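PDB 3CSW: putative branched-chain-amino-acid aminotransferase from Thermotoga maritima MSB8, which probably transfers the amino group of leucine, isoleucine or valine to 2-oxoglutarate with the help of pyridoxal 5'-phosphate. Local coordinates for residues R47-H59 against F271-I285. Sequence-based numbering, arbitrary orientation.
Sequences RTYSRAPFAAYKH and FEPFVLNLEENWVGI
Ala55 and Asn281 bring the two backbones together, their CA atoms 4.1 Å apart, while strand 47-49 runs almost perpendicular (88°) to helix 271-276. Strands 47-49 and 52-53 form a hairpin through a type I' turn (Tyr49 to Ala52) at the edge of the chain's six-stranded antiparallel sheet; the tail after helix 262-276 packs against this hairpin and the start of helix 56-68. Ala55, the N-cap residue, donates from N to Asn281 O at 2.9 Å; the N-H...O angle of 134° marks a bent bond. Three waters add bridges alongside it: one joins Asn281 O to Ala56 N and also donates to Pro53 O, the second joins Val283 O to Tyr57 N, and the third joins Glu280 O to Lys58 N. The N-cap N-H is thus met directly, the next three through one water each.

Beside this polar seam, Phe54 turns its edge to the face of the Trp282 six-membered ring in an offset edge-to-face pair, planes at 68° and centroids 5.5 Å apart. Phe54 CG lies opposite its own backbone N, a setting that carries CZ to Val275 CB (3.6 Å). The indole is tied back by NE1 to Val275 O, and its CZ3 meets Ala52 CB. Tyr49 CE2 covers one face of Phe54, while Tyr49 CB packs on Leu276 CD2 (3.4 Å) and Tyr49 OH approaches Phe271 CE2 in the ring plane. Ile285 CD1 meets Pro53 CG at 3.9 Å, and its CG1 meets Ala56 CB.

The extended Lys58 chain delivers NZ to Glu280 OE2 (2.6 Å, on the anti lone pair) and to Asn281 OD1, above the amide carbonyl plane. NZ also bridges to Glu206, and Glu280 OE2 to Lys210. This charge network links the C-terminal tail to helices 56-68 and 203-214, and the carbonyl-water links probably complement the positive end of the helix 56-68 dipole, where the Ala55 side chain lies about 8 Å from the bound pyridoxal phosphate.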
loop_
_atom_site.group_PDB
_atom_site.type_symbol
_atom_site.label_atom_id
_atom_site.label_comp_id
_atom_site.label_asym_id
_atom_site.label_seq_id
_atom_site.Cartn_x
_atom_site.Cartn_y
_atom_site.Cartn_z
ATOM N N ARG A 47 -23.449 -22.913 -15.926
ATOM C CA ARG A 47 -24.734 -23.559 -15.657
ATOM C C ARG A 47 -25.492 -23.676 -16.965
ATOM O O ARG A 47 -25.109 -23.081 -17.958
ATOM C CB ARG A 47 -25.563 -22.784 -14.639
ATOM C CG ARG A 47 -26.098 -21.445 -15.125
ATOM C CD ARG A 47 -27.292 -21.012 -14.293
ATOM N NE ARG A 47 -28.452 -21.787 -14.684
ATOM C CZ ARG A 47 -29.624 -21.753 -14.067
ATOM N NH1 ARG A 47 -29.813 -20.995 -12.987
ATOM N NH2 ARG A 47 -30.618 -22.486 -14.544
ATOM N N THR A 48 -26.570 -24.454 -16.960
ATOM C CA THR A 48 -27.425 -24.586 -18.117
ATOM C C THR A 48 -28.764 -23.896 -17.879
ATOM O O THR A 48 -29.182 -23.705 -16.742
ATOM C CB THR A 48 -27.730 -26.061 -18.432
ATOM O OG1 THR A 48 -28.368 -26.650 -17.294
ATOM C CG2 THR A 48 -26.441 -26.841 -18.763
ATOM N N TYR A 49 -29.383 -23.490 -18.989
ATOM C CA TYR A 49 -30.799 -23.110 -19.054
ATOM C C TYR A 49 -31.387 -24.041 -20.112
ATOM O O TYR A 49 -30.839 -24.166 -21.212
ATOM C CB TYR A 49 -31.001 -21.649 -19.426
ATOM C CG TYR A 49 -30.562 -20.677 -18.346
ATOM C CD1 TYR A 49 -31.335 -20.458 -17.199
ATOM C CD2 TYR A 49 -29.377 -19.959 -18.474
ATOM C CE1 TYR A 49 -30.925 -19.543 -16.201
ATOM C CE2 TYR A 49 -28.957 -19.051 -17.486
ATOM C CZ TYR A 49 -29.722 -18.856 -16.355
ATOM O OH TYR A 49 -29.275 -17.956 -15.414
ATOM N N SER A 50 -32.459 -24.739 -19.751
ATOM C CA SER A 50 -33.052 -25.778 -20.603
ATOM C C SER A 50 -32.022 -26.809 -21.015
ATOM O O SER A 50 -32.073 -27.337 -22.134
ATOM C CB SER A 50 -33.713 -25.180 -21.848
ATOM O OG SER A 50 -34.774 -24.316 -21.479
ATOM N N ARG A 51 -31.078 -27.082 -20.114
ATOM C CA ARG A 51 -30.054 -28.088 -20.338
ATOM C C ARG A 51 -29.055 -27.687 -21.432
ATOM O O ARG A 51 -28.213 -28.503 -21.839
ATOM C CB ARG A 51 -30.718 -29.452 -20.617
ATOM C CG ARG A 51 -31.784 -29.801 -19.541
ATOM C CD ARG A 51 -32.699 -30.957 -19.894
ATOM N NE ARG A 51 -31.954 -32.162 -20.247
ATOM C CZ ARG A 51 -31.844 -32.658 -21.482
ATOM N NH1 ARG A 51 -32.421 -32.066 -22.529
ATOM N NH2 ARG A 51 -31.141 -33.769 -21.674
ATOM N N ALA A 52 -29.134 -26.429 -21.878
ATOM C CA ALA A 52 -28.158 -25.852 -22.820
ATOM C C ALA A 52 -27.108 -25.043 -22.044
ATOM O O ALA A 52 -27.473 -24.189 -21.227
ATOM C CB ALA A 52 -28.855 -24.956 -23.832
ATOM N N PRO A 53 -25.810 -25.298 -22.292
ATOM C CA PRO A 53 -24.756 -24.535 -21.581
ATOM C C PRO A 53 -24.732 -23.026 -21.887
ATOM O O PRO A 53 -24.585 -22.593 -23.052
ATOM C CB PRO A 53 -23.447 -25.221 -21.987
ATOM C CG PRO A 53 -23.770 -26.083 -23.151
ATOM C CD PRO A 53 -25.258 -26.320 -23.197
ATOM N N PHE A 54 -24.886 -22.263 -20.808
ATOM C CA PHE A 54 -24.979 -20.822 -20.831
ATOM C C PHE A 54 -23.621 -20.115 -20.920
ATOM O O PHE A 54 -22.679 -20.432 -20.187
ATOM C CB PHE A 54 -25.705 -20.326 -19.575
ATOM C CG PHE A 54 -25.922 -18.831 -19.556
ATOM C CD1 PHE A 54 -26.776 -18.229 -20.489
ATOM C CD2 PHE A 54 -25.275 -18.030 -18.628
ATOM C CE1 PHE A 54 -26.978 -16.861 -20.475
ATOM C CE2 PHE A 54 -25.466 -16.657 -18.616
ATOM C CZ PHE A 54 -26.304 -16.072 -19.538
ATOM N N ALA A 55 -23.568 -19.120 -21.804
ATOM C CA ALA A 55 -22.396 -18.282 -22.010
ATOM C C ALA A 55 -21.152 -19.104 -22.256
ATOM O O ALA A 55 -20.079 -18.730 -21.797
ATOM C CB ALA A 55 -22.188 -17.295 -20.831
ATOM N N ALA A 56 -21.288 -20.174 -23.050
ATOM C CA ALA A 56 -20.194 -21.107 -23.276
ATOM C C ALA A 56 -18.964 -20.437 -23.898
ATOM O O ALA A 56 -17.837 -20.637 -23.434
ATOM C CB ALA A 56 -20.651 -22.297 -24.091
ATOM N N TYR A 57 -19.179 -19.612 -24.917
ATOM C CA TYR A 57 -18.087 -18.904 -25.577
ATOM C C TYR A 57 -17.395 -17.912 -24.627
ATOM O O TYR A 57 -16.183 -17.836 -24.595
ATOM C CB TYR A 57 -18.574 -18.180 -26.855
ATOM C CG TYR A 57 -17.419 -17.574 -27.612
ATOM C CD1 TYR A 57 -16.466 -18.390 -28.215
ATOM C CD2 TYR A 57 -17.247 -16.194 -27.680
ATOM C CE1 TYR A 57 -15.376 -17.854 -28.870
ATOM C CE2 TYR A 57 -16.159 -15.647 -28.332
ATOM C CZ TYR A 57 -15.226 -16.480 -28.929
ATOM O OH TYR A 57 -14.140 -15.941 -29.584
ATOM N N LYS A 58 -18.178 -17.169 -23.852
ATOM C CA LYS A 58 -17.639 -16.222 -22.887
ATOM C C LYS A 58 -16.751 -16.902 -21.852
ATOM O O LYS A 58 -15.688 -16.386 -21.511
ATOM C CB LYS A 58 -18.770 -15.460 -22.191
ATOM C CG LYS A 58 -19.478 -14.500 -23.132
ATOM C CD LYS A 58 -20.577 -13.711 -22.469
ATOM C CE LYS A 58 -21.079 -12.620 -23.411
ATOM N NZ LYS A 58 -22.259 -11.940 -22.765
ATOM N N HIS A 59 -17.196 -18.055 -21.359
ATOM C CA HIS A 59 -16.414 -18.838 -20.405
ATOM C C HIS A 59 -15.164 -19.437 -21.035
ATOM O O HIS A 59 -14.125 -19.473 -20.408
ATOM C CB HIS A 59 -17.273 -19.932 -19.787
ATOM C CG HIS A 59 -18.198 -19.433 -18.728
ATOM N ND1 HIS A 59 -17.758 -19.099 -17.468
ATOM C CD2 HIS A 59 -19.530 -19.194 -18.736
ATOM C CE1 HIS A 59 -18.782 -18.680 -16.745
ATOM N NE2 HIS A 59 -19.870 -18.746 -17.483
ATOM N N PHE A 271 -34.011 -10.950 -15.457
ATOM C CA PHE A 271 -32.692 -11.530 -15.758
ATOM C C PHE A 271 -32.755 -12.700 -16.745
ATOM O O PHE A 271 -32.161 -12.650 -17.824
ATOM C CB PHE A 271 -31.957 -11.956 -14.466
ATOM C CG PHE A 271 -30.585 -12.523 -14.715
ATOM C CD1 PHE A 271 -29.508 -11.684 -14.970
ATOM C CD2 PHE A 271 -30.377 -13.890 -14.744
ATOM C CE1 PHE A 271 -28.255 -12.202 -15.235
ATOM C CE2 PHE A 271 -29.113 -14.408 -15.005
ATOM C CZ PHE A 271 -28.061 -13.571 -15.249
ATOM N N GLU A 272 -33.473 -13.750 -16.371
ATOM C CA GLU A 272 -33.527 -14.967 -17.184
ATOM C C GLU A 272 -34.091 -14.745 -18.606
ATOM O O GLU A 272 -33.463 -15.179 -19.581
ATOM C CB GLU A 272 -34.257 -16.084 -16.441
ATOM C CG GLU A 272 -34.106 -17.455 -17.097
ATOM C CD GLU A 272 -34.576 -18.608 -16.218
ATOM O OE1 GLU A 272 -34.295 -18.584 -14.997
ATOM O OE2 GLU A 272 -35.195 -19.554 -16.759
ATOM N N PRO A 273 -35.264 -14.090 -18.741
ATOM C CA PRO A 273 -35.717 -13.789 -20.096
ATOM C C PRO A 273 -34.739 -12.949 -20.910
ATOM O O PRO A 273 -34.586 -13.189 -22.097
ATOM C CB PRO A 273 -37.057 -13.051 -19.894
ATOM C CG PRO A 273 -37.123 -12.712 -18.490
ATOM C CD PRO A 273 -36.260 -13.679 -17.741
ATOM N N PHE A 274 -34.076 -11.983 -20.287
ATOM C CA PHE A 274 -33.092 -11.158 -20.994
ATOM C C PHE A 274 -31.882 -11.984 -21.472
ATOM O O PHE A 274 -31.479 -11.896 -22.624
ATOM C CB PHE A 274 -32.640 -9.993 -20.106
ATOM C CG PHE A 274 -31.570 -9.129 -20.723
ATOM C CD1 PHE A 274 -31.906 -8.075 -21.565
ATOM C CD2 PHE A 274 -30.215 -9.362 -20.449
ATOM C CE1 PHE A 274 -30.901 -7.267 -22.142
ATOM C CE2 PHE A 274 -29.217 -8.580 -21.038
ATOM C CZ PHE A 274 -29.569 -7.517 -21.869
ATOM N N VAL A 275 -31.301 -12.786 -20.591
ATOM C CA VAL A 275 -30.079 -13.526 -20.955
ATOM C C VAL A 275 -30.366 -14.688 -21.923
ATOM O O VAL A 275 -29.528 -15.018 -22.766
ATOM C CB VAL A 275 -29.269 -13.980 -19.708
ATOM C CG1 VAL A 275 -28.922 -12.767 -18.853
ATOM C CG2 VAL A 275 -30.029 -15.072 -18.902
ATOM N N LEU A 276 -31.550 -15.284 -21.813
ATOM C CA LEU A 276 -31.949 -16.340 -22.715
ATOM C C LEU A 276 -32.130 -15.810 -24.145
ATOM O O LEU A 276 -31.982 -16.568 -25.093
ATOM C CB LEU A 276 -33.237 -17.028 -22.246
ATOM C CG LEU A 276 -33.198 -17.981 -21.051
ATOM C CD1 LEU A 276 -34.626 -18.451 -20.758
ATOM C CD2 LEU A 276 -32.331 -19.164 -21.359
ATOM N N ASN A 277 -32.405 -14.519 -24.315
ATOM C CA ASN A 277 -32.565 -13.991 -25.666
ATOM C C ASN A 277 -31.439 -13.077 -26.144
ATOM O O ASN A 277 -31.572 -12.427 -27.173
ATOM C CB ASN A 277 -33.950 -13.347 -25.866
ATOM C CG ASN A 277 -34.483 -13.489 -27.325
ATOM O OD1 ASN A 277 -34.064 -14.358 -28.097
ATOM N ND2 ASN A 277 -35.414 -12.635 -27.678
ATOM N N LEU A 278 -30.314 -13.071 -25.433
ATOM C CA LEU A 278 -29.153 -12.282 -25.836
ATOM C C LEU A 278 -28.194 -13.257 -26.530
ATOM O O LEU A 278 -27.670 -14.161 -25.889
ATOM C CB LEU A 278 -28.520 -11.598 -24.618
ATOM C CG LEU A 278 -27.729 -10.326 -24.917
ATOM C CD1 LEU A 278 -28.688 -9.184 -25.206
ATOM C CD2 LEU A 278 -26.802 -9.968 -23.755
ATOM N N GLU A 279 -28.000 -13.080 -27.840
ATOM C CA GLU A 279 -27.230 -14.025 -28.697
ATOM C C GLU A 279 -25.775 -14.246 -28.271
ATOM O O GLU A 279 -25.238 -15.345 -28.416
ATOM C CB GLU A 279 -27.269 -13.564 -30.178
ATOM C CG GLU A 279 -26.228 -14.210 -31.111
ATOM C CD GLU A 279 -26.387 -15.728 -31.256
ATOM O OE1 GLU A 279 -27.441 -16.261 -30.868
ATOM O OE2 GLU A 279 -25.459 -16.396 -31.775
ATOM N N GLU A 280 -25.138 -13.202 -27.771
ATOM C CA GLU A 280 -23.744 -13.297 -27.282
ATOM C C GLU A 280 -23.537 -14.352 -26.181
ATOM O O GLU A 280 -22.428 -14.826 -25.994
ATOM C CB GLU A 280 -23.241 -11.932 -26.804
ATOM C CG GLU A 280 -23.940 -11.393 -25.574
ATOM C CD GLU A 280 -23.459 -10.001 -25.193
ATOM O OE1 GLU A 280 -23.641 -9.062 -26.006
ATOM O OE2 GLU A 280 -22.921 -9.847 -24.067
ATOM N N ASN A 281 -24.603 -14.728 -25.479
ATOM C CA ASN A 281 -24.560 -15.802 -24.478
ATOM C C ASN A 281 -24.765 -17.211 -25.042
ATOM O O ASN A 281 -24.706 -18.185 -24.294
ATOM C CB ASN A 281 -25.634 -15.559 -23.412
ATOM C CG ASN A 281 -25.384 -14.320 -22.618
ATOM O OD1 ASN A 281 -24.241 -14.018 -22.267
ATOM N ND2 ASN A 281 -26.449 -13.601 -22.295
ATOM N N TRP A 282 -25.012 -17.307 -26.355
ATOM C CA TRP A 282 -25.347 -18.575 -27.009
ATOM C C TRP A 282 -24.589 -18.904 -28.284
ATOM O O TRP A 282 -24.892 -19.913 -28.919
ATOM C CB TRP A 282 -26.853 -18.632 -27.278
ATOM C CG TRP A 282 -27.645 -18.505 -26.002
ATOM C CD1 TRP A 282 -28.289 -17.399 -25.552
ATOM C CD2 TRP A 282 -27.813 -19.507 -24.991
ATOM N NE1 TRP A 282 -28.875 -17.650 -24.338
ATOM C CE2 TRP A 282 -28.599 -18.939 -23.971
ATOM C CE3 TRP A 282 -27.396 -20.838 -24.860
ATOM C CZ2 TRP A 282 -28.969 -19.651 -22.825
ATOM C CZ3 TRP A 282 -27.758 -21.541 -23.714
ATOM C CH2 TRP A 282 -28.542 -20.945 -22.720
ATOM N N VAL A 283 -23.599 -18.099 -28.646
ATOM C CA VAL A 283 -22.752 -18.334 -29.814
ATOM C C VAL A 283 -22.193 -19.753 -29.784
ATOM O O VAL A 283 -21.645 -20.153 -28.760
ATOM C CB VAL A 283 -21.511 -17.385 -29.820
ATOM C CG1 VAL A 283 -20.855 -17.388 -31.185
ATOM C CG2 VAL A 283 -21.887 -15.966 -29.427
ATOM N N GLY A 284 -22.311 -20.495 -30.886
ATOM C CA GLY A 284 -21.727 -21.841 -31.017
ATOM C C GLY A 284 -22.449 -23.016 -30.378
ATOM O O GLY A 284 -21.960 -24.151 -30.457
ATOM N N ILE A 285 -23.589 -22.750 -29.742
ATOM C CA ILE A 285 -24.368 -23.751 -29.012
ATOM C C ILE A 285 -25.634 -24.121 -29.794
ATOM O O ILE A 285 -25.810 -25.254 -30.280
ATOM C CB ILE A 285 -24.737 -23.227 -27.573
ATOM C CG1 ILE A 285 -23.498 -23.225 -26.656
ATOM C CG2 ILE A 285 -25.861 -24.044 -26.939
ATOM C CD1 ILE A 285 -22.719 -24.562 -26.598
ATOM O OXT ILE A 285 -26.518 -23.284 -29.985
HETATM O O HOH W 1 -23.657 -20.647 -24.707
HETATM O O HOH W 2 -21.743 -19.450 -26.270
HETATM O O HOH W 3 -21.211 -17.118 -24.912
#